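PDB 3PM2: odorant-binding protein 47 from Anopheles gambiae, which binds hydrophobic odorants such as menthol, citronellal and indole and is thought to carry them through the aqueous fluid around olfactory dendrites. Local coordinates for residues Ile137-Cys140 against Met141-Leu145; Tyr81-Ser84 against Thr85-Met88; Arg52-Cys55 against Val56-Cys59. One frame throughout, in Å; residues are numbered along the deposited sequence.

Interaction 1: Ile137-Cys140 against Met141-Leu145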
ATOM      1  N   ILE A 137       0.208  -6.427  -0.506  1.00 12.38           N
ATOM      2  CA  ILE A 137      -0.977  -6.140  -1.322  1.00 11.90           C
ATOM      3  C   ILE A 137      -1.285  -4.665  -1.380  1.00 14.23           C
ATOM      4  O   ILE A 137      -1.447  -4.097  -2.485  1.00 13.84           O
ATOM      5  CB  ILE A 137      -2.214  -6.992  -0.871  1.00 15.10           C
ATOM      6  CG1 ILE A 137      -1.936  -8.532  -0.987  1.00 14.71           C
ATOM      7  CG2 ILE A 137      -3.494  -6.612  -1.659  1.00 16.88           C
ATOM      8  CD1 ILE A 137      -1.719  -9.068  -2.446  1.00 13.51           C
ATOM      9  N   LEU A 138      -1.386  -4.031  -0.200  1.00 12.19           N
ATOM     10  CA  LEU A 138      -1.785  -2.637  -0.107  1.00 11.68           C
ATOM     11  C   LEU A 138      -0.810  -1.663  -0.775  1.00 15.04           C
ATOM     12  O   LEU A 138      -1.250  -0.734  -1.480  1.00 11.11           O
ATOM     13  CB  LEU A 138      -2.087  -2.245   1.362  1.00 12.62           C
ATOM     14  CG  LEU A 138      -2.775  -0.890   1.583  1.00 19.57           C
ATOM     15  CD1 LEU A 138      -4.183  -0.856   0.937  1.00 20.67           C
ATOM     16  CD2 LEU A 138      -2.874  -0.569   3.097  1.00 23.03           C
ATOM     17  N   ALA A 139       0.505  -1.875  -0.558  1.00 13.89           N
ATOM     18  CA  ALA A 139       1.553  -1.055  -1.165  1.00 14.26           C
ATOM     19  C   ALA A 139       1.449  -1.116  -2.680  1.00 17.80           C
ATOM     20  O   ALA A 139       1.438  -0.075  -3.336  1.00 16.03           O
ATOM     21  CB  ALA A 139       2.936  -1.536  -0.727  1.00 15.41           C
ATOM     22  N   CYS A 140       1.344  -2.333  -3.228  1.00 13.75           N
ATOM     23  CA  CYS A 140       1.225  -2.594  -4.652  1.00 14.79           C
ATOM     24  C   CYS A 140      -0.060  -1.956  -5.208  1.00 16.52           C
ATOM     25  O   CYS A 140      -0.020  -1.325  -6.269  1.00 15.04           O
ATOM     26  CB  CYS A 140       1.260  -4.096  -4.904  1.00 17.48           C
ATOM     27  SG  CYS A 140       1.022  -4.559  -6.627  1.00 22.52           S
ATOM     28  N   MET A 141      -1.185  -2.099  -4.501  1.00 13.69           N
ATOM     29  CA  MET A 141      -2.442  -1.513  -4.975  1.00 11.85           C
ATOM     30  C   MET A 141      -2.341  -0.006  -5.145  1.00 16.39           C
ATOM     31  O   MET A 141      -2.678   0.530  -6.206  1.00 16.09           O
ATOM     32  CB  MET A 141      -3.627  -1.895  -4.092  1.00 13.60           C
ATOM     33  CG  MET A 141      -4.170  -3.292  -4.361  1.00 15.62           C
ATOM     34  SD  MET A 141      -4.645  -3.660  -6.073  1.00 19.57           S
ATOM     35  CE  MET A 141      -5.995  -2.445  -6.301  1.00 14.73           C
ATOM     36  N   GLY A 142      -1.894   0.673  -4.104  1.00 14.42           N
ATOM     37  CA  GLY A 142      -1.773   2.118  -4.151  1.00 13.39           C
ATOM     38  C   GLY A 142      -0.851   2.611  -5.248  1.00 16.93           C
ATOM     39  O   GLY A 142      -1.202   3.551  -5.978  1.00 16.07           O
ATOM     40  N   MET A 143       0.334   1.986  -5.377  1.00 12.87           N
ATOM     41  CA  MET A 143       1.307   2.429  -6.394  1.00 12.14           C
ATOM     42  C   MET A 143       0.786   2.179  -7.800  1.00 15.27           C
ATOM     43  O   MET A 143       0.932   3.045  -8.656  1.00 13.90           O
ATOM     44  CB  MET A 143       2.671   1.734  -6.198  1.00 13.98           C
ATOM     45  CG  MET A 143       3.333   2.137  -4.882  1.00 17.36           C
ATOM     46  SD  MET A 143       4.943   1.308  -4.611  1.00 21.79           S
ATOM     47  CE  MET A 143       4.485  -0.279  -4.425  1.00 19.97           C
ATOM     48  N   THR A 144       0.193   0.999  -8.026  1.00 12.21           N
ATOM     49  CA  THR A 144      -0.332   0.631  -9.353  1.00 12.78           C
ATOM     50  C   THR A 144      -1.505   1.532  -9.762  1.00 16.49           C
ATOM     51  O   THR A 144      -1.531   1.989 -10.910  1.00 16.08           O
ATOM     52  CB  THR A 144      -0.724  -0.857  -9.396  1.00 15.01           C
ATOM     53  OG1 THR A 144       0.408  -1.662  -9.007  1.00 16.32           O
ATOM     54  CG2 THR A 144      -1.248  -1.279 -10.777  1.00 18.53           C
ATOM     55  N   LEU A 145      -2.484   1.753  -8.854  1.00 14.54           N
ATOM     56  CA  LEU A 145      -3.645   2.611  -9.171  1.00 14.87           C
ATOM     57  C   LEU A 145      -3.223   4.016  -9.582  1.00 19.88           C
ATOM     58  O   LEU A 145      -3.716   4.539 -10.581  1.00 19.40           O
ATOM     59  CB  LEU A 145      -4.661   2.689  -8.008  1.00 14.73           C
ATOM     60  CG  LEU A 145      -5.347   1.345  -7.667  1.00 18.55           C
ATOM     61  CD1 LEU A 145      -6.036   1.417  -6.276  1.00 22.14           C
ATOM     62  CD2 LEU A 145      -6.224   0.825  -8.852  1.00 18.72           C
TER

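Interaction 2: Tyr81-Ser84 against Thr85-Met88. Unlike the reference sequence in segment 81-84: D83 (reference Ala).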
ATOM      1  N   TYR A  81     -12.830  -2.448  -3.217  1.00 17.96           N
ATOM      2  CA  TYR A  81     -12.252  -1.569  -4.234  1.00 16.58           C
ATOM      3  C   TYR A  81     -13.278  -1.213  -5.294  1.00 22.35           C
ATOM      4  O   TYR A  81     -13.459  -0.032  -5.574  1.00 20.91           O
ATOM      5  CB  TYR A  81     -11.034  -2.216  -4.888  1.00 16.46           C
ATOM      6  CG  TYR A  81      -9.741  -1.892  -4.194  1.00 15.57           C
ATOM      7  CD1 TYR A  81      -9.252  -0.591  -4.156  1.00 16.04           C
ATOM      8  CD2 TYR A  81      -8.972  -2.899  -3.612  1.00 15.08           C
ATOM      9  CE1 TYR A  81      -8.059  -0.289  -3.500  1.00 15.11           C
ATOM     10  CE2 TYR A  81      -7.793  -2.611  -2.946  1.00 15.96           C
ATOM     11  CZ  TYR A  81      -7.326  -1.309  -2.909  1.00 17.13           C
ATOM     12  OH  TYR A  81      -6.147  -1.061  -2.247  1.00 18.24           O
ATOM     13  N   LEU A  82     -14.039  -2.221  -5.804  1.00 20.96           N
ATOM     14  CA  LEU A  82     -15.082  -1.969  -6.799  1.00 22.76           C
ATOM     15  C   LEU A  82     -16.181  -1.049  -6.295  1.00 27.99           C
ATOM     16  O   LEU A  82     -16.704  -0.250  -7.083  1.00 27.28           O
ATOM     17  CB  LEU A  82     -15.678  -3.249  -7.410  1.00 24.35           C
ATOM     18  CG  LEU A  82     -14.792  -4.036  -8.391  1.00 30.76           C
ATOM     19  CD1 LEU A  82     -15.572  -5.201  -8.979  1.00 32.09           C
ATOM     20  CD2 LEU A  82     -14.276  -3.151  -9.524  1.00 31.82           C
ATOM     21  N   ASP A  83     -16.520  -1.129  -5.009  1.00 25.40           N
ATOM     22  CA  ASP A  83     -17.463  -0.187  -4.410  1.00 25.07           C
ATOM     23  C   ASP A  83     -17.010   1.243  -4.583  1.00 26.26           C
ATOM     24  O   ASP A  83     -17.757   2.046  -4.977  1.00 25.68           O
ATOM     25  CB  ASP A  83     -17.740  -0.412  -2.921  1.00 28.01           C
ATOM     26  CG  ASP A  83     -18.870   0.553  -2.338  1.00 48.16           C
ATOM     27  OD1 ASP A  83     -20.053   0.424  -2.722  1.00 51.16           O
ATOM     28  OD2 ASP A  83     -18.596   1.405  -1.453  1.00 55.76           O
ATOM     29  N   SER A  84     -15.751   1.540  -4.285  1.00 22.02           N
ATOM     30  CA  SER A  84     -15.236   2.908  -4.437  1.00 20.71           C
ATOM     31  C   SER A  84     -15.268   3.417  -5.895  1.00 23.66           C
ATOM     32  O   SER A  84     -15.374   4.626  -6.104  1.00 23.41           O
ATOM     33  CB  SER A  84     -13.832   3.035  -3.857  1.00 23.46           C
ATOM     34  OG  SER A  84     -12.871   2.379  -4.670  1.00 24.64           O
ATOM     35  N   THR A  85     -15.193   2.504  -6.884  1.00 18.82           N
ATOM     36  CA  THR A  85     -15.169   2.860  -8.320  1.00 18.52           C
ATOM     37  C   THR A  85     -16.541   3.129  -8.944  1.00 23.99           C
ATOM     38  O   THR A  85     -16.590   3.671 -10.049  1.00 22.28           O
ATOM     39  CB  THR A  85     -14.417   1.786  -9.155  1.00 25.37           C
ATOM     40  OG1 THR A  85     -15.223   0.606  -9.251  1.00 23.75           O
ATOM     41  CG2 THR A  85     -13.052   1.444  -8.591  1.00 19.33           C
ATOM     42  N   LYS A  86     -17.651   2.741  -8.267  1.00 22.70           N
ATOM     43  CA  LYS A  86     -19.006   2.847  -8.818  1.00 23.12           C
ATOM     44  C   LYS A  86     -19.407   4.247  -9.298  1.00 28.11           C
ATOM     45  O   LYS A  86     -20.168   4.356 -10.261  1.00 29.22           O
ATOM     46  CB  LYS A  86     -20.063   2.205  -7.895  1.00 24.66           C
ATOM     47  CG  LYS A  86     -20.363   2.987  -6.617  1.00 39.85           C
ATOM     48  CD  LYS A  86     -21.177   2.169  -5.623  1.00 51.12           C
ATOM     49  CE  LYS A  86     -21.208   2.792  -4.250  1.00 63.42           C
ATOM     50  NZ  LYS A  86     -22.260   3.826  -4.112  1.00 73.32           N
ATOM     51  N   SER A  87     -18.901   5.310  -8.635  1.00 25.02           N
ATOM     52  CA  SER A  87     -19.205   6.685  -9.036  1.00 25.59           C
ATOM     53  C   SER A  87     -17.992   7.394  -9.647  1.00 29.51           C
ATOM     54  O   SER A  87     -18.037   8.603  -9.918  1.00 30.55           O
ATOM     55  CB  SER A  87     -19.827   7.469  -7.885  1.00 30.55           C
ATOM     56  OG  SER A  87     -21.067   6.892  -7.511  1.00 38.04           O
ATOM     57  N   MET A  88     -16.922   6.624  -9.912  1.00 20.76           N
ATOM     58  CA  MET A  88     -15.716   7.124 -10.547  1.00 18.02           C
ATOM     59  C   MET A  88     -15.785   6.981 -12.068  1.00 23.78           C
ATOM     60  O   MET A  88     -16.742   6.385 -12.572  1.00 23.62           O
ATOM     61  CB  MET A  88     -14.493   6.405  -9.984  1.00 18.14           C
ATOM     62  CG  MET A  88     -14.263   6.688  -8.523  1.00 19.93           C
ATOM     63  SD  MET A  88     -12.758   5.881  -7.908  1.00 21.04           S
ATOM     64  CE  MET A  88     -11.515   6.952  -8.581  1.00 17.80           C
TER
HETATM   65  O   HOH W   1     -17.572   5.971  -6.120  1.00 31.03           O

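Interaction 3: Arg52-Cys55 against Val56-Cys59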
ATOM      1  N   ARG A  52      10.440  -6.380   6.443  1.00 12.85           N
ATOM      2  CA  ARG A  52       9.643  -6.586   7.656  1.00 12.36           C
ATOM      3  C   ARG A  52       8.220  -6.151   7.330  1.00 16.63           C
ATOM      4  O   ARG A  52       8.042  -5.124   6.673  1.00 16.56           O
ATOM      5  CB  ARG A  52      10.232  -5.762   8.846  1.00 10.50           C
ATOM      6  CG  ARG A  52      11.737  -5.961   9.041  1.00 17.77           C
ATOM      7  CD  ARG A  52      12.176  -5.874  10.494  1.00 24.86           C
ATOM      8  NE  ARG A  52      13.274  -6.807  10.669  1.00 35.00           N
ATOM      9  CZ  ARG A  52      13.497  -7.566  11.732  1.00 37.30           C
ATOM     10  NH1 ARG A  52      12.746  -7.445  12.822  1.00 23.60           N
ATOM     11  NH2 ARG A  52      14.530  -8.393  11.745  1.00 35.19           N
ATOM     12  N   GLY A  53       7.227  -6.929   7.785  1.00 13.94           N
ATOM     13  CA  GLY A  53       5.811  -6.667   7.532  1.00 13.55           C
ATOM     14  C   GLY A  53       5.357  -5.306   8.011  1.00 16.99           C
ATOM     15  O   GLY A  53       5.750  -4.856   9.092  1.00 15.65           O
ATOM     16  N   CYS A  54       4.556  -4.628   7.194  1.00 12.54           N
ATOM     17  CA  CYS A  54       4.099  -3.289   7.522  1.00 11.77           C
ATOM     18  C   CYS A  54       2.837  -3.361   8.413  1.00 13.57           C
ATOM     19  O   CYS A  54       1.788  -3.859   7.965  1.00 11.37           O
ATOM     20  CB  CYS A  54       3.834  -2.503   6.246  1.00 13.63           C
ATOM     21  SG  CYS A  54       3.076  -0.902   6.556  1.00 17.60           S
ATOM     22  N   CYS A  55       2.939  -2.869   9.655  1.00 12.36           N
ATOM     23  CA  CYS A  55       1.792  -2.895  10.571  1.00 13.61           C
ATOM     24  C   CYS A  55       0.701  -1.910  10.220  1.00 14.02           C
ATOM     25  O   CYS A  55      -0.451  -2.140  10.582  1.00 13.78           O
ATOM     26  CB  CYS A  55       2.230  -2.745  12.022  1.00 15.19           C
ATOM     27  SG  CYS A  55       3.112  -4.190  12.677  1.00 18.87           S
ATOM     28  N   VAL A  56       1.054  -0.784   9.545  1.00 11.30           N
ATOM     29  CA  VAL A  56       0.054   0.181   9.104  1.00 11.21           C
ATOM     30  C   VAL A  56      -0.950  -0.595   8.224  1.00 15.46           C
ATOM     31  O   VAL A  56      -2.161  -0.477   8.412  1.00 13.77           O
ATOM     32  CB  VAL A  56       0.679   1.377   8.306  1.00 15.17           C
ATOM     33  CG1 VAL A  56      -0.412   2.253   7.681  1.00 15.41           C
ATOM     34  CG2 VAL A  56       1.618   2.214   9.177  1.00 14.80           C
ATOM     35  N   ALA A  57      -0.433  -1.381   7.265  1.00 11.81           N
ATOM     36  CA  ALA A  57      -1.270  -2.162   6.334  1.00 12.02           C
ATOM     37  C   ALA A  57      -2.050  -3.258   7.008  1.00 15.23           C
ATOM     38  O   ALA A  57      -3.221  -3.466   6.675  1.00 14.20           O
ATOM     39  CB  ALA A  57      -0.413  -2.743   5.212  1.00 13.00           C
ATOM     40  N   GLU A  58      -1.426  -3.984   7.956  1.00 14.71           N
ATOM     41  CA  GLU A  58      -2.170  -5.032   8.662  1.00 14.02           C
ATOM     42  C   GLU A  58      -3.351  -4.418   9.438  1.00 17.05           C
ATOM     43  O   GLU A  58      -4.442  -4.987   9.445  1.00 17.03           O
ATOM     44  CB  GLU A  58      -1.252  -5.848   9.563  1.00 15.45           C
ATOM     45  CG  GLU A  58      -1.980  -6.987  10.267  1.00 18.56           C
ATOM     46  CD  GLU A  58      -1.053  -8.020  10.868  1.00 28.72           C
ATOM     47  OE1 GLU A  58      -0.248  -8.603  10.109  1.00 23.67           O
ATOM     48  OE2 GLU A  58      -1.140  -8.265  12.092  1.00 30.53           O
ATOM     49  N   CYS A  59      -3.136  -3.237  10.041  1.00 15.24           N
ATOM     50  CA  CYS A  59      -4.158  -2.483  10.775  1.00 15.70           C
ATOM     51  C   CYS A  59      -5.345  -2.155   9.835  1.00 18.18           C
ATOM     52  O   CYS A  59      -6.508  -2.372  10.209  1.00 16.57           O
ATOM     53  CB  CYS A  59      -3.541  -1.219  11.379  1.00 17.62           C
ATOM     54  SG  CYS A  59      -4.727  -0.129  12.214  1.00 23.21           S
TER

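Interaction 1: Ile137-Cys140 against Met141-Leu145
Four successive i to i+4 backbone bonds join I137-C140 to M141-L145 within one unbroken alpha helix, 133-147 of this mainly helical, disulfide-braced odorant-binding fold. M141 N, G142 N, M143 N and T144 N each donate to the carbonyl one turn back, the straightest being G142 N to L138 O (3.0 Å, 175° at the hydrogen). M143 and T144 fold back on the preceding turn. In M143, CG lies anti to the carbonyl carbon (chi1 -65°) and a bend at chi3 curls the thioether back, laying CE over the A139 carbonyl, 3.2 Å from A139 O; the same methyl reaches A139 CB at 4.2 Å. M141 leaves the helix on another face. Its CG rests 3.4 Å from I137 O and meets I137 CG2 at 4.3 Å, while bends at chi2 and chi3 carry the end of M141 away from I137-C140; M141 packs on A99 and I100 of helix 92-109. I137 packs on M61, and L138 on A57 and V60, of helix 55-63. C140 ties the helix covalently to helix 92-109 through the disulfide with C103, and C140 SG lies 3.8 Å from T144 OG1. T144 is the polar member of the group: its hydroxyl, anti to the carbonyl carbon (chi1 -55°), folds back along the helix and donates to the backbone. C140 O thus receives two donors from one residue, T144 OG1 at 2.8 Å and T144 N at 2.9 Å, arriving from opposite faces of the carbonyl plane.

Interaction 2: Tyr81-Ser84 against Thr85-Met88
Y81-S84 lies in helix 74-85 near its C-terminal end, and the chain runs on through T85-M88 as a type I beta turn closed by M88 N donating to T85 O. The helical bonding frays here: T85 N has only weak bonds, to Y81 O at 3.3 Å and L82 O at 3.1 Å, and K86 N bonds weakly to D83 O. Side-chain hydroxyls reinforce the end. T85 OG1, held between its backbone N and carbonyl carbon (chi1 73°), donates to L82 O at 2.8 Å, well off the line of the C=O (118° at the oxygen); L82 CD2 lies 3.9 Å from the same hydroxyl. S84 OG turns back onto Y81 O, meeting a lone pair in the carbonyl plane at 2.6 Å, and also bonds to F23 N, linking the helix end to the N-terminal loop. Such hydroxyl bonds to a carbonyl three residues back are common for Ser and Thr in helices; here they sit at the C-terminal end of helix 74-85 of this PBP/GOBP-family fold. T85 packs on W92 and T96 of helix 92-109 and on P22 of the loop before helix 27-44. On the outer face K86 runs alongside D83, which differs from the reference alanine. K86 CE is 3.0 Å from D83 OD1, while K86 NZ stays 4.3 Å from D83 OD1, too far for a salt bridge. M88 returns toward the helix, its CG and SD both meeting S84 O. One water bridges S84 O and S87 N, donating to the first and accepting from the second at 2.9 Å.

Interaction 3: Arg52-Cys55 against Val56-Cys59
C54 SG turns along the start of helix 55-63 and weakly accepts A57 N at 3.6 Å, with a fairly straight N-H approach of 162°. C54 occupies the N-cap position of this helix, and its sulfur is the capping acceptor where oxygen is usual. The sulfur stands anti to its own backbone N (chi1 173°), which swings it over the first turn, 3.7 Å from V56 CB and 4.2 Å from A57 CB. The backbone completes the start: E58 N donates to C54 O at 3.2 Å, and C59 N to C55 O at 3.0 Å. C59 CB also rests on C55 O. Beyond this shell, two disulfides fix the turn, C55 to C130 and C59 to C33 of helix 27-44. W37 of that helix packs on C55 and V56; A57 faces S134 and L138 of helix 133-147, and the E58 carboxylate is held by H131 N. R52, leading into the cap, makes a salt bridge with E127. Sulfur is larger and a weaker acceptor than oxygen, so a capping distance of this length is expected and the bond is probably weak; the same sulfur also makes the apolar contacts with V56 and A57.

Along the chain the three contacts come in series, with none nested in or crossing another. Interaction 3 comes first, where the loop after helix 27-44 enters helix 55-63; interaction 2 follows at the exit of helix 74-85, turning the chain toward helix 92-109; interaction 1 lies later, within helix 133-147. Each closes only a local turn. Helix 133-147 touches both earlier contacts: Y81 OH from interaction 2 lies 3.2 Å from M141 CB, and L138 CD2 touches A57 CB of interaction 3 at 3.9 Å. Interactions 2 and 3 stay about 10 Å apart at their nearest atoms; L138 bridges the gap, its CD1 3.7 Å from Y81 OH, joining helices 55-63, 74-85 and 133-147.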